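Probable amino acid aminotransferase (Mycobacterium tuberculosis, PDB 6Q1S) is a probable class IV aminotransferase that holds 4'-deoxy-4'-aminopyridoxal-5'-phosphate and 2-oxoglutaric acid in neighbouring pockets. Local coordinates at residues Y155-N158 with M159-R163; W145-S149 with A150-S154; S112-P115 with A116-G120; A48-Q51 with R52-Q55. One frame throughout, in Å; residues are numbered along the deposited sequence.

Contact 1: Y155-N158 with M159-R163; sequences YAVN and MAVLR. With PMP (4'-deoxy-4'-aminopyridoxal-5'-phosphate), chain G.
Tyr-155 and Met-159 meet at the start of helix 156-166. Tyr-155 is the N-cap residue, and its O accepts the N-H of Met-159 at 3.2 Å. The CG of Met-159 also lies 3.2 Å from that Tyr-155 O, so the carbonyl is closed in by both the backbone and the side chain. With CG beside its own backbone N (chi1 -57°), the Met-159 chain folds back at chi2 and chi3. Met-159 also borders the 2-oxoglutaric acid pocket. Asn-158 belongs to this packed part. Its CG stands 3.9 Å above one face of the Tyr-155 ring, toward the rim, and its ND2 is held by Pro-186 O. The next turn is tight. Val-161 N bonds to Val-157 O at 2.9 Å, and Ala-160 CB sits 3.5 Å from Ala-156 O.

The looser side lies round Val-157, which is partly exposed. Its CG1 comes no nearer to Val-161 CG2 than 4.3 Å, while Val-161 turns to Val-173 and Phe-175 of strand 172-176. At the far end, Arg-163 NE forms a salt bridge with Asp-61 of the second subunit.

From the N-cap, the Tyr-155 hydroxyl reaches 4'-deoxy-4'-aminopyridoxal-5'-phosphate, whose O3 lies at the ring edge and in its plane. The OH to O3 distance is 2.4 Å, very short, and its exact value is doubtful. Lys-151 NZ adds a weak bond to the same hydroxyl. The helix start thus combines ordinary backbone bonding with a polar ring edge that probably helps to fix O3 of the bound group.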
loop_
_atom_site.group_PDB
_atom_site.type_symbol
_atom_site.label_atom_id
_atom_site.label_comp_id
_atom_site.label_asym_id
_atom_site.label_seq_id
_atom_site.Cartn_x
_atom_site.Cartn_y
_atom_site.Cartn_z
ATOM N N TYR B 155 -0.178 -3.820 -1.174
ATOM C CA TYR B 155 1.031 -4.633 -1.166
ATOM C C TYR B 155 2.010 -4.256 -2.273
ATOM O O TYR B 155 2.836 -5.083 -2.669
ATOM C CB TYR B 155 0.671 -6.114 -1.275
ATOM C CG TYR B 155 0.691 -6.838 0.046
ATOM C CD1 TYR B 155 0.003 -6.339 1.144
ATOM C CD2 TYR B 155 1.409 -8.014 0.204
ATOM C CE1 TYR B 155 0.021 -6.997 2.357
ATOM C CE2 TYR B 155 1.436 -8.679 1.414
ATOM C CZ TYR B 155 0.740 -8.166 2.487
ATOM O OH TYR B 155 0.763 -8.825 3.694
ATOM N N ALA B 156 1.947 -3.020 -2.772
ATOM C CA ALA B 156 2.835 -2.629 -3.863
ATOM C C ALA B 156 4.294 -2.641 -3.427
ATOM O O ALA B 156 5.167 -3.092 -4.177
ATOM C CB ALA B 156 2.448 -1.249 -4.394
ATOM N N VAL B 157 4.578 -2.157 -2.216
ATOM C CA VAL B 157 5.959 -2.110 -1.744
ATOM C C VAL B 157 6.489 -3.515 -1.487
ATOM O O VAL B 157 7.644 -3.824 -1.804
ATOM C CB VAL B 157 6.066 -1.225 -0.489
ATOM C CG1 VAL B 157 7.453 -1.325 0.119
ATOM C CG2 VAL B 157 5.739 0.219 -0.831
ATOM N N ASN B 158 5.653 -4.389 -0.919
ATOM C CA ASN B 158 6.069 -5.767 -0.674
ATOM C C ASN B 158 6.508 -6.451 -1.962
ATOM O O ASN B 158 7.525 -7.154 -1.987
ATOM C CB ASN B 158 4.931 -6.544 -0.016
ATOM C CG ASN B 158 4.451 -5.901 1.269
ATOM O OD1 ASN B 158 3.921 -4.788 1.260
ATOM N ND2 ASN B 158 4.612 -6.609 2.380
ATOM N N MET B 159 5.760 -6.244 -3.047
ATOM C CA MET B 159 6.099 -6.886 -4.312
ATOM C C MET B 159 7.339 -6.258 -4.936
ATOM O O MET B 159 8.153 -6.958 -5.550
ATOM C CB MET B 159 4.907 -6.808 -5.267
ATOM C CG MET B 159 3.637 -7.430 -4.707
ATOM S SD MET B 159 3.872 -9.134 -4.168
ATOM C CE MET B 159 4.532 -9.869 -5.661
ATOM N N ALA B 160 7.501 -4.940 -4.788
ATOM C CA ALA B 160 8.682 -4.271 -5.327
ATOM C C ALA B 160 9.949 -4.729 -4.614
ATOM O O ALA B 160 11.006 -4.866 -5.241
ATOM C CB ALA B 160 8.521 -2.756 -5.220
ATOM N N VAL B 161 9.863 -4.963 -3.302
ATOM C CA VAL B 161 11.015 -5.455 -2.551
ATOM C C VAL B 161 11.429 -6.829 -3.061
ATOM O O VAL B 161 12.624 -7.134 -3.176
ATOM C CB VAL B 161 10.695 -5.474 -1.044
ATOM C CG1 VAL B 161 11.676 -6.358 -0.293
ATOM C CG2 VAL B 161 10.716 -4.060 -0.483
ATOM N N LEU B 162 10.452 -7.677 -3.389
ATOM C CA LEU B 162 10.769 -8.998 -3.921
ATOM C C LEU B 162 11.387 -8.901 -5.310
ATOM O O LEU B 162 12.300 -9.665 -5.643
ATOM C CB LEU B 162 9.512 -9.867 -3.949
ATOM C CG LEU B 162 9.028 -10.385 -2.595
ATOM C CD1 LEU B 162 7.621 -10.951 -2.710
ATOM C CD2 LEU B 162 9.987 -11.432 -2.050
ATOM N N ARG B 163 10.900 -7.973 -6.138
ATOM C CA ARG B 163 11.495 -7.777 -7.456
ATOM C C ARG B 163 12.908 -7.219 -7.347
ATOM O O ARG B 163 13.771 -7.551 -8.168
ATOM C CB ARG B 163 10.621 -6.849 -8.299
ATOM C CG ARG B 163 9.339 -7.491 -8.806
ATOM C CD ARG B 163 8.671 -6.617 -9.858
ATOM N NE ARG B 163 8.484 -5.247 -9.391
ATOM C CZ ARG B 163 7.405 -4.818 -8.743
ATOM N NH1 ARG B 163 6.406 -5.651 -8.487
ATOM N NH2 ARG B 163 7.323 -3.552 -8.354
HETATM N N1 PMP G . 4.070 -11.394 6.915
HETATM C C2 PMP G . 3.506 -10.783 5.846
HETATM C C2A PMP G . 3.832 -9.344 5.541
HETATM C C3 PMP G . 2.565 -11.527 4.971
HETATM O O3 PMP G . 1.985 -10.936 3.891
HETATM C C4 PMP G . 2.282 -12.938 5.317
HETATM C C4A PMP G . 1.340 -13.779 4.489
HETATM N N4A PMP G . 1.869 -13.904 3.120
HETATM C C5 PMP G . 2.964 -13.489 6.513
HETATM C C6 PMP G . 3.823 -12.674 7.245
HETATM C C5A PMP G . 2.723 -14.922 6.931
HETATM O O4P PMP G . 1.369 -15.074 7.354
HETATM P P PMP G . 0.597 -16.472 7.149
HETATM O O1P PMP G . 0.555 -16.783 5.673
HETATM O O2P PMP G . 1.347 -17.555 7.890
HETATM O O3P PMP G . -0.805 -16.347 7.692
#

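Contact 2: W145-S149 with A150-S154; sequences WLIAS and AKTLS. With PMP (4'-deoxy-4'-aminopyridoxal-5'-phosphate), chain G.
Ile-147 and Ala-150 meet at a flat group, the Ile-147 carbonyl. Ala-150 N lies over one side of it, 54° out of its plane, and donates to Ile-147 O at 3.0 Å. Ala-150 CB also approaches that oxygen. The other flat group is the pyridine ring of 4'-deoxy-4'-aminopyridoxal-5'-phosphate. Lys-151 NZ reaches the ring's O3 from above the ring plane, with a weak hydrogen bond of 3.2 Å. The same NZ is 3.6 Å from C4A. The Lys-151 chain is extended as far as CE and bends only at chi4 (48°), which turns NZ toward O3.

The bond between Ile-147 and Ala-150 closes a type I beta turn. Ile-147 itself has a left-handed backbone conformation. Its side chain folds over the turn: CB is 4.2 Å from Ala-150 CB, and CD1 is 3.7 Å from Thr-152 CG2. The Ile-147 and Thr-152 side chains cross at about a right angle. Just beyond, Thr-152 OG1 accepts from Ser-154 N at 3.2 Å, which makes an ST turn. Two small turns, one on each side of Lys-151, shape the chain beyond the 3-10 segment 145-146.

The loop runs from helix 139-142 to helix 156-166. Ser-149 and Ala-150 lie against Leu-59 of helix 46-59, and Lys-151 and Leu-153 lie against Phe-33 of strand 31-39. The second subunit meets it at both ends: Trp-145 NE1 bonds to Asp-132 O, and Ser-154 OG to Ala-156 N, of that subunit.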
loop_
_atom_site.group_PDB
_atom_site.type_symbol
_atom_site.label_atom_id
_atom_site.label_comp_id
_atom_site.label_asym_id
_atom_site.label_seq_id
_atom_site.Cartn_x
_atom_site.Cartn_y
_atom_site.Cartn_z
ATOM N N TRP B 145 -0.917 4.373 13.841
ATOM C CA TRP B 145 -1.451 4.923 12.603
ATOM C C TRP B 145 -0.828 4.280 11.373
ATOM O O TRP B 145 -1.410 4.361 10.286
ATOM C CB TRP B 145 -1.229 6.434 12.561
ATOM C CG TRP B 145 0.164 6.834 12.941
ATOM C CD1 TRP B 145 1.247 6.925 12.115
ATOM C CD2 TRP B 145 0.624 7.199 14.247
ATOM N NE1 TRP B 145 2.354 7.320 12.827
ATOM C CE2 TRP B 145 1.998 7.494 14.138
ATOM C CE3 TRP B 145 0.009 7.302 15.497
ATOM C CZ2 TRP B 145 2.765 7.887 15.230
ATOM C CZ3 TRP B 145 0.772 7.692 16.581
ATOM C CH2 TRP B 145 2.136 7.979 16.441
ATOM N N LEU B 146 0.340 3.654 11.514
ATOM C CA LEU B 146 0.952 2.942 10.400
ATOM C C LEU B 146 0.369 1.552 10.190
ATOM O O LEU B 146 0.739 0.897 9.209
ATOM C CB LEU B 146 2.465 2.841 10.596
ATOM C CG LEU B 146 3.219 4.169 10.669
ATOM C CD1 LEU B 146 4.709 3.906 10.681
ATOM C CD2 LEU B 146 2.850 5.074 9.507
ATOM N N ILE B 147 -0.515 1.095 11.084
ATOM C CA ILE B 147 -1.263 -0.163 10.989
ATOM C C ILE B 147 -0.407 -1.298 10.437
ATOM O O ILE B 147 -0.859 -2.081 9.594
ATOM C CB ILE B 147 -2.557 0.010 10.161
ATOM C CG1 ILE B 147 -2.278 0.522 8.743
ATOM C CG2 ILE B 147 -3.520 0.949 10.873
ATOM C CD1 ILE B 147 -3.189 -0.040 7.691
ATOM N N ALA B 148 0.832 -1.410 10.927
ATOM C CA ALA B 148 1.756 -2.410 10.406
ATOM C C ALA B 148 1.315 -3.840 10.693
ATOM O O ALA B 148 1.815 -4.767 10.048
ATOM C CB ALA B 148 3.154 -2.182 10.980
ATOM N N SER B 149 0.397 -4.045 11.633
ATOM C CA SER B 149 -0.105 -5.380 11.934
ATOM C C SER B 149 -1.331 -5.751 11.114
ATOM O O SER B 149 -1.854 -6.858 11.278
ATOM C CB SER B 149 -0.430 -5.503 13.426
ATOM O OG SER B 149 -1.500 -4.647 13.786
ATOM N N ALA B 150 -1.799 -4.865 10.239
ATOM C CA ALA B 150 -2.975 -5.117 9.420
ATOM C C ALA B 150 -2.547 -5.652 8.061
ATOM O O ALA B 150 -1.676 -5.070 7.404
ATOM C CB ALA B 150 -3.809 -3.845 9.251
ATOM N N LYS B 151 -3.164 -6.755 7.644
ATOM C CA LYS B 151 -2.913 -7.352 6.334
ATOM C C LYS B 151 -3.834 -6.676 5.328
ATOM O O LYS B 151 -4.961 -7.109 5.094
ATOM C CB LYS B 151 -3.134 -8.857 6.381
ATOM C CG LYS B 151 -2.572 -9.605 5.190
ATOM C CD LYS B 151 -2.843 -11.094 5.312
ATOM C CE LYS B 151 -2.491 -11.819 4.026
ATOM N NZ LYS B 151 -1.147 -11.411 3.531
ATOM N N THR B 152 -3.346 -5.597 4.724
ATOM C CA THR B 152 -4.141 -4.794 3.810
ATOM C C THR B 152 -3.874 -5.201 2.365
ATOM O O THR B 152 -2.953 -5.959 2.061
ATOM C CB THR B 152 -3.847 -3.302 3.993
ATOM O OG1 THR B 152 -2.579 -2.985 3.404
ATOM C CG2 THR B 152 -3.815 -2.944 5.470
ATOM N N LEU B 153 -4.712 -4.684 1.471
ATOM C CA LEU B 153 -4.558 -4.900 0.039
ATOM C C LEU B 153 -3.491 -4.011 -0.585
ATOM O O LEU B 153 -3.301 -4.067 -1.802
ATOM C CB LEU B 153 -5.890 -4.661 -0.674
ATOM C CG LEU B 153 -7.019 -5.636 -0.348
ATOM C CD1 LEU B 153 -8.351 -5.095 -0.834
ATOM C CD2 LEU B 153 -6.724 -6.973 -0.993
ATOM N N SER B 154 -2.802 -3.191 0.208
ATOM C CA SER B 154 -1.809 -2.255 -0.317
ATOM C C SER B 154 -0.430 -2.904 -0.239
ATOM O O SER B 154 0.399 -2.590 0.618
ATOM C CB SER B 154 -1.869 -0.943 0.449
ATOM O OG SER B 154 -3.052 -0.233 0.130
HETATM N N1 PMP G . 4.070 -11.394 6.915
HETATM C C2 PMP G . 3.506 -10.783 5.846
HETATM C C2A PMP G . 3.832 -9.344 5.541
HETATM C C3 PMP G . 2.565 -11.527 4.971
HETATM O O3 PMP G . 1.985 -10.936 3.891
HETATM C C4 PMP G . 2.282 -12.938 5.317
HETATM C C4A PMP G . 1.340 -13.779 4.489
HETATM N N4A PMP G . 1.869 -13.904 3.120
HETATM C C5 PMP G . 2.964 -13.489 6.513
HETATM C C6 PMP G . 3.823 -12.674 7.245
HETATM C C5A PMP G . 2.723 -14.922 6.931
HETATM O O4P PMP G . 1.369 -15.074 7.354
HETATM P P PMP G . 0.597 -16.472 7.149
HETATM O O1P PMP G . 0.555 -16.783 5.673
HETATM O O2P PMP G . 1.347 -17.555 7.890
HETATM O O3P PMP G . -0.805 -16.347 7.692
#

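Contact 3: S112-P115 with A116-G120; sequences SPVP and ARVIG. With AKG (2-oxoglutaric acid), chain H.
Pro-115 and Val-118 are joined by a turn where strand 106-113 gives way to helix 116-123. This is the crossing from the five-stranded antiparallel sheet to the mixed sheet, within the two-part fold of class IV aminotransferases. Pro-115 is the centre of the contact. Its O accepts Val-118 N at 3.1 Å, with the donor 53° out of the carbonyl plane. Val-118 is the buried partner. Its CB lies 3.4 Å from Pro-115 O and 3.7 Å from Val-114 CG1, and the two valine side chains cross at about a right angle. Ala-116 follows Pro-115 directly; its CB points away, yet it still lies 3.7 Å from Pro-115 C.

The Pro-115 ring also packs along Arg-117, a residue of the 2-oxoglutaric acid pocket. Its CB is 3.8 Å from Arg-117 CG, and the two side chains run side by side. Arg-117 starts along this path with CG between its backbone N and carbonyl carbon (chi1 67°) and then extends to NE. Pro-115 CG stands over one face of the guanidinium, toward the rim. Arg-187 and Thr-257 also bind the 2-oxoglutaric acid there. Arg-117 NH2 donates to O3 of the acid at 2.4 Å, a very short and doubtful length, and NH1 lies 2.7 Å from its O1.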
loop_
_atom_site.group_PDB
_atom_site.type_symbol
_atom_site.label_atom_id
_atom_site.label_comp_id
_atom_site.label_asym_id
_atom_site.label_seq_id
_atom_site.Cartn_x
_atom_site.Cartn_y
_atom_site.Cartn_z
ATOM N N SER B 112 -7.685 -19.612 -6.763
ATOM C CA SER B 112 -6.816 -19.561 -7.928
ATOM C C SER B 112 -5.787 -20.674 -7.819
ATOM O O SER B 112 -5.578 -21.227 -6.734
ATOM C CB SER B 112 -6.122 -18.196 -8.041
ATOM O OG SER B 112 -7.064 -17.166 -8.295
ATOM N N PRO B 113 -5.128 -21.027 -8.922
ATOM C CA PRO B 113 -4.088 -22.059 -8.854
ATOM C C PRO B 113 -2.882 -21.610 -8.044
ATOM O O PRO B 113 -2.502 -20.437 -8.042
ATOM C CB PRO B 113 -3.711 -22.287 -10.322
ATOM C CG PRO B 113 -4.883 -21.791 -11.100
ATOM C CD PRO B 113 -5.438 -20.650 -10.313
ATOM N N VAL B 114 -2.274 -22.571 -7.359
ATOM C CA VAL B 114 -1.044 -22.310 -6.602
ATOM C C VAL B 114 0.119 -22.148 -7.575
ATOM O O VAL B 114 0.331 -23.023 -8.435
ATOM C CB VAL B 114 -0.781 -23.444 -5.609
ATOM C CG1 VAL B 114 0.552 -23.244 -4.910
ATOM C CG2 VAL B 114 -1.910 -23.525 -4.593
ATOM N N PRO B 115 0.897 -21.070 -7.482
ATOM C CA PRO B 115 1.978 -20.849 -8.450
ATOM C C PRO B 115 3.056 -21.921 -8.355
ATOM O O PRO B 115 3.248 -22.566 -7.322
ATOM C CB PRO B 115 2.532 -19.473 -8.059
ATOM C CG PRO B 115 1.439 -18.827 -7.256
ATOM C CD PRO B 115 0.759 -19.949 -6.539
ATOM N N ALA B 116 3.771 -22.103 -9.469
ATOM C CA ALA B 116 4.828 -23.108 -9.533
ATOM C C ALA B 116 6.000 -22.776 -8.621
ATOM O O ALA B 116 6.744 -23.683 -8.234
ATOM C CB ALA B 116 5.317 -23.267 -10.973
ATOM N N ARG B 117 6.181 -21.499 -8.274
ATOM C CA ARG B 117 7.231 -21.110 -7.341
ATOM C C ARG B 117 7.056 -21.747 -5.968
ATOM O O ARG B 117 8.030 -21.854 -5.216
ATOM C CB ARG B 117 7.267 -19.585 -7.217
ATOM C CG ARG B 117 6.029 -19.002 -6.556
ATOM C CD ARG B 117 6.289 -17.638 -5.941
ATOM N NE ARG B 117 5.040 -16.925 -5.688
ATOM C CZ ARG B 117 4.268 -17.121 -4.625
ATOM N NH1 ARG B 117 4.607 -18.020 -3.712
ATOM N NH2 ARG B 117 3.150 -16.424 -4.478
ATOM N N VAL B 118 5.842 -22.184 -5.629
ATOM C CA VAL B 118 5.600 -22.738 -4.300
ATOM C C VAL B 118 6.219 -24.123 -4.175
ATOM O O VAL B 118 6.839 -24.449 -3.155
ATOM C CB VAL B 118 4.089 -22.761 -4.006
ATOM C CG1 VAL B 118 3.790 -23.641 -2.805
ATOM C CG2 VAL B 118 3.574 -21.351 -3.774
ATOM N N ILE B 119 6.078 -24.957 -5.208
ATOM C CA ILE B 119 6.617 -26.311 -5.128
ATOM C C ILE B 119 8.140 -26.282 -5.073
ATOM O O ILE B 119 8.761 -27.132 -4.421
ATOM C CB ILE B 119 6.092 -27.174 -6.294
ATOM C CG1 ILE B 119 6.189 -28.658 -5.940
ATOM C CG2 ILE B 119 6.839 -26.885 -7.590
ATOM C CD1 ILE B 119 5.347 -29.050 -4.741
ATOM N N GLY B 120 8.769 -25.311 -5.740
ATOM C CA GLY B 120 10.214 -25.193 -5.660
ATOM C C GLY B 120 10.681 -24.687 -4.309
ATOM O O GLY B 120 11.689 -25.156 -3.775
HETATM C C1 AKG H . 2.828 -16.409 -1.036
HETATM O O1 AKG H . 3.900 -16.429 -1.678
HETATM O O2 AKG H . 2.354 -17.440 -0.510
HETATM C C2 AKG H . 2.109 -15.146 -0.892
HETATM O O5 AKG H . 1.830 -14.727 0.221
HETATM C C3 AKG H . 1.719 -14.358 -2.120
HETATM C C4 AKG H . 2.841 -13.391 -2.480
HETATM C C5 AKG H . 3.121 -13.452 -3.962
HETATM O O3 AKG H . 2.357 -14.132 -4.682
HETATM O O4 AKG H . 4.106 -12.828 -4.412
#

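Contact 4: A48-Q51 with R52-Q55; sequences AHLQ and RLTQ. With PMP (4'-deoxy-4'-aminopyridoxal-5'-phosphate), chain G.
Arg-52 extends past His-49 of the preceding turn and turns the edge of its guanidinium to the phosphate of 4'-deoxy-4'-aminopyridoxal-5'-phosphate. NH2 donates to O3P at 2.9 Å. NH1 adds a weak bond to the same oxygen at 3.0 Å. The phosphorus lies in the guanidinium plane. The chain leaves the helix with CG anti to N (chi1 -179°) and bends at chi3 (83°), which brings the group round to the phosphate. Glu-34 forms a salt bridge with NE, and Arg-216 O takes NH1. Both help to fix the rotation of the guanidinium, and the carboxylate may partly balance its charge.

His-49 CD2 is 4.2 Å from Arg-52 NH2. The imidazole is fixed through ND1 to Leu-45 O and through NE2 to Ser-255 OG. Ser-255 OG also bonds to the bound group, so His-49 probably helps to position a residue that also binds this group.

His-49 and Arg-52 both sit on helix 46-59, which packs on strand 31-39 in the class IV aminotransferase fold. Its backbone follows the usual four-residue spacing, as in Leu-53 N to His-49 O at 2.9 Å. Leu-50 O is doubly used: Thr-54 N reaches it at 3.0 Å and Thr-54 OG1 at 2.9 Å. Thr-54 OG1 can do so because it stands beside its own backbone N (chi1 -63°).

Further out, Leu-50 CD2 meets Leu-53 CD2 at 4.0 Å. Leu-53 continues onto Val-32 and Glu-34, and Leu-50 onto Trp-70 and Arg-71 of helix 67-84.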
loop_
_atom_site.group_PDB
_atom_site.type_symbol
_atom_site.label_atom_id
_atom_site.label_comp_id
_atom_site.label_asym_id
_atom_site.label_seq_id
_atom_site.Cartn_x
_atom_site.Cartn_y
_atom_site.Cartn_z
ATOM N N ALA B 48 -8.505 -19.157 12.148
ATOM C CA ALA B 48 -7.358 -18.293 12.403
ATOM C C ALA B 48 -7.233 -17.202 11.350
ATOM O O ALA B 48 -6.744 -16.105 11.646
ATOM C CB ALA B 48 -6.077 -19.123 12.465
ATOM N N HIS B 49 -7.658 -17.480 10.117
ATOM C CA HIS B 49 -7.627 -16.454 9.081
ATOM C C HIS B 49 -8.785 -15.476 9.233
ATOM O O HIS B 49 -8.631 -14.282 8.957
ATOM C CB HIS B 49 -7.648 -17.107 7.697
ATOM C CG HIS B 49 -6.332 -17.695 7.291
ATOM N ND1 HIS B 49 -5.968 -18.987 7.599
ATOM C CD2 HIS B 49 -5.297 -17.169 6.594
ATOM C CE1 HIS B 49 -4.763 -19.231 7.114
ATOM N NE2 HIS B 49 -4.335 -18.143 6.499
ATOM N N LEU B 50 -9.950 -15.960 9.670
ATOM C CA LEU B 50 -11.077 -15.068 9.918
ATOM C C LEU B 50 -10.911 -14.284 11.212
ATOM O O LEU B 50 -11.482 -13.197 11.350
ATOM C CB LEU B 50 -12.385 -15.857 9.952
ATOM C CG LEU B 50 -12.832 -16.540 8.659
ATOM C CD1 LEU B 50 -14.062 -17.392 8.919
ATOM C CD2 LEU B 50 -13.105 -15.520 7.564
ATOM N N GLN B 51 -10.148 -14.817 12.168
ATOM C CA GLN B 51 -9.845 -14.055 13.375
ATOM C C GLN B 51 -8.930 -12.881 13.056
ATOM O O GLN B 51 -9.162 -11.755 13.510
ATOM C CB GLN B 51 -9.216 -14.965 14.429
ATOM C CG GLN B 51 -10.228 -15.802 15.194
ATOM C CD GLN B 51 -9.577 -16.760 16.173
ATOM O OE1 GLN B 51 -8.352 -16.838 16.262
ATOM N NE2 GLN B 51 -10.398 -17.498 16.912
ATOM N N ARG B 52 -7.878 -13.129 12.275
ATOM C CA ARG B 52 -7.002 -12.047 11.849
ATOM C C ARG B 52 -7.715 -11.098 10.894
ATOM O O ARG B 52 -7.457 -9.889 10.914
ATOM C CB ARG B 52 -5.747 -12.625 11.198
ATOM C CG ARG B 52 -4.740 -11.592 10.741
ATOM C CD ARG B 52 -3.417 -12.255 10.429
ATOM N NE ARG B 52 -3.414 -12.823 9.085
ATOM C CZ ARG B 52 -2.448 -13.600 8.607
ATOM N NH1 ARG B 52 -1.402 -13.899 9.363
ATOM N NH2 ARG B 52 -2.527 -14.077 7.372
ATOM N N LEU B 53 -8.608 -11.626 10.053
ATOM C CA LEU B 53 -9.405 -10.767 9.184
ATOM C C LEU B 53 -10.281 -9.826 9.999
ATOM O O LEU B 53 -10.448 -8.654 9.639
ATOM C CB LEU B 53 -10.260 -11.617 8.246
ATOM C CG LEU B 53 -11.112 -10.842 7.239
ATOM C CD1 LEU B 53 -10.237 -10.255 6.145
ATOM C CD2 LEU B 53 -12.183 -11.742 6.646
ATOM N N THR B 54 -10.844 -10.319 11.104
ATOM C CA THR B 54 -11.635 -9.455 11.974
ATOM C C THR B 54 -10.766 -8.365 12.587
ATOM O O THR B 54 -11.197 -7.214 12.721
ATOM C CB THR B 54 -12.312 -10.288 13.064
ATOM O OG1 THR B 54 -13.223 -11.217 12.462
ATOM C CG2 THR B 54 -13.070 -9.395 14.038
ATOM N N GLN B 55 -9.524 -8.704 12.933
ATOM C CA GLN B 55 -8.633 -7.721 13.537
ATOM C C GLN B 55 -8.159 -6.704 12.507
ATOM O O GLN B 55 -8.089 -5.504 12.799
ATOM C CB GLN B 55 -7.449 -8.429 14.192
ATOM C CG GLN B 55 -7.786 -9.054 15.533
ATOM C CD GLN B 55 -8.077 -8.010 16.587
ATOM O OE1 GLN B 55 -7.615 -6.874 16.486
ATOM N NE2 GLN B 55 -8.846 -8.383 17.604
HETATM N N1 PMP G . 4.070 -11.394 6.915
HETATM C C2 PMP G . 3.506 -10.783 5.846
HETATM C C2A PMP G . 3.832 -9.344 5.541
HETATM C C3 PMP G . 2.565 -11.527 4.971
HETATM O O3 PMP G . 1.985 -10.936 3.891
HETATM C C4 PMP G . 2.282 -12.938 5.317
HETATM C C4A PMP G . 1.340 -13.779 4.489
HETATM N N4A PMP G . 1.869 -13.904 3.120
HETATM C C5 PMP G . 2.964 -13.489 6.513
HETATM C C6 PMP G . 3.823 -12.674 7.245
HETATM C C5A PMP G . 2.723 -14.922 6.931
HETATM O O4P PMP G . 1.369 -15.074 7.354
HETATM P P PMP G . 0.597 -16.472 7.149
HETATM O O1P PMP G . 0.555 -16.783 5.673
HETATM O O2P PMP G . 1.347 -17.555 7.890
HETATM O O3P PMP G . -0.805 -16.347 7.692
#

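Contact 2 is the buried one. Contacts 1 and 4 are partly buried helix turns, and contact 3 lies at the surface. Contacts 1, 2 and 4 all touch 4'-deoxy-4'-aminopyridoxal-5'-phosphate, but at different places: the first two at O3, the last at the phosphate. Contact 3 reaches 2-oxoglutaric acid instead, and Met-159 of contact 1 borders that pocket too. Contacts 1 and 2 adjoin along the chain and both meet the second subunit. Contacts 2 and 4 touch where Lys-151 CD packs 3.6 Å from Arg-52 NH2. Regular helix bonds dominate contacts 1 and 4, whereas in contacts 2 and 3 a single turn-closing backbone bond joins the two segments.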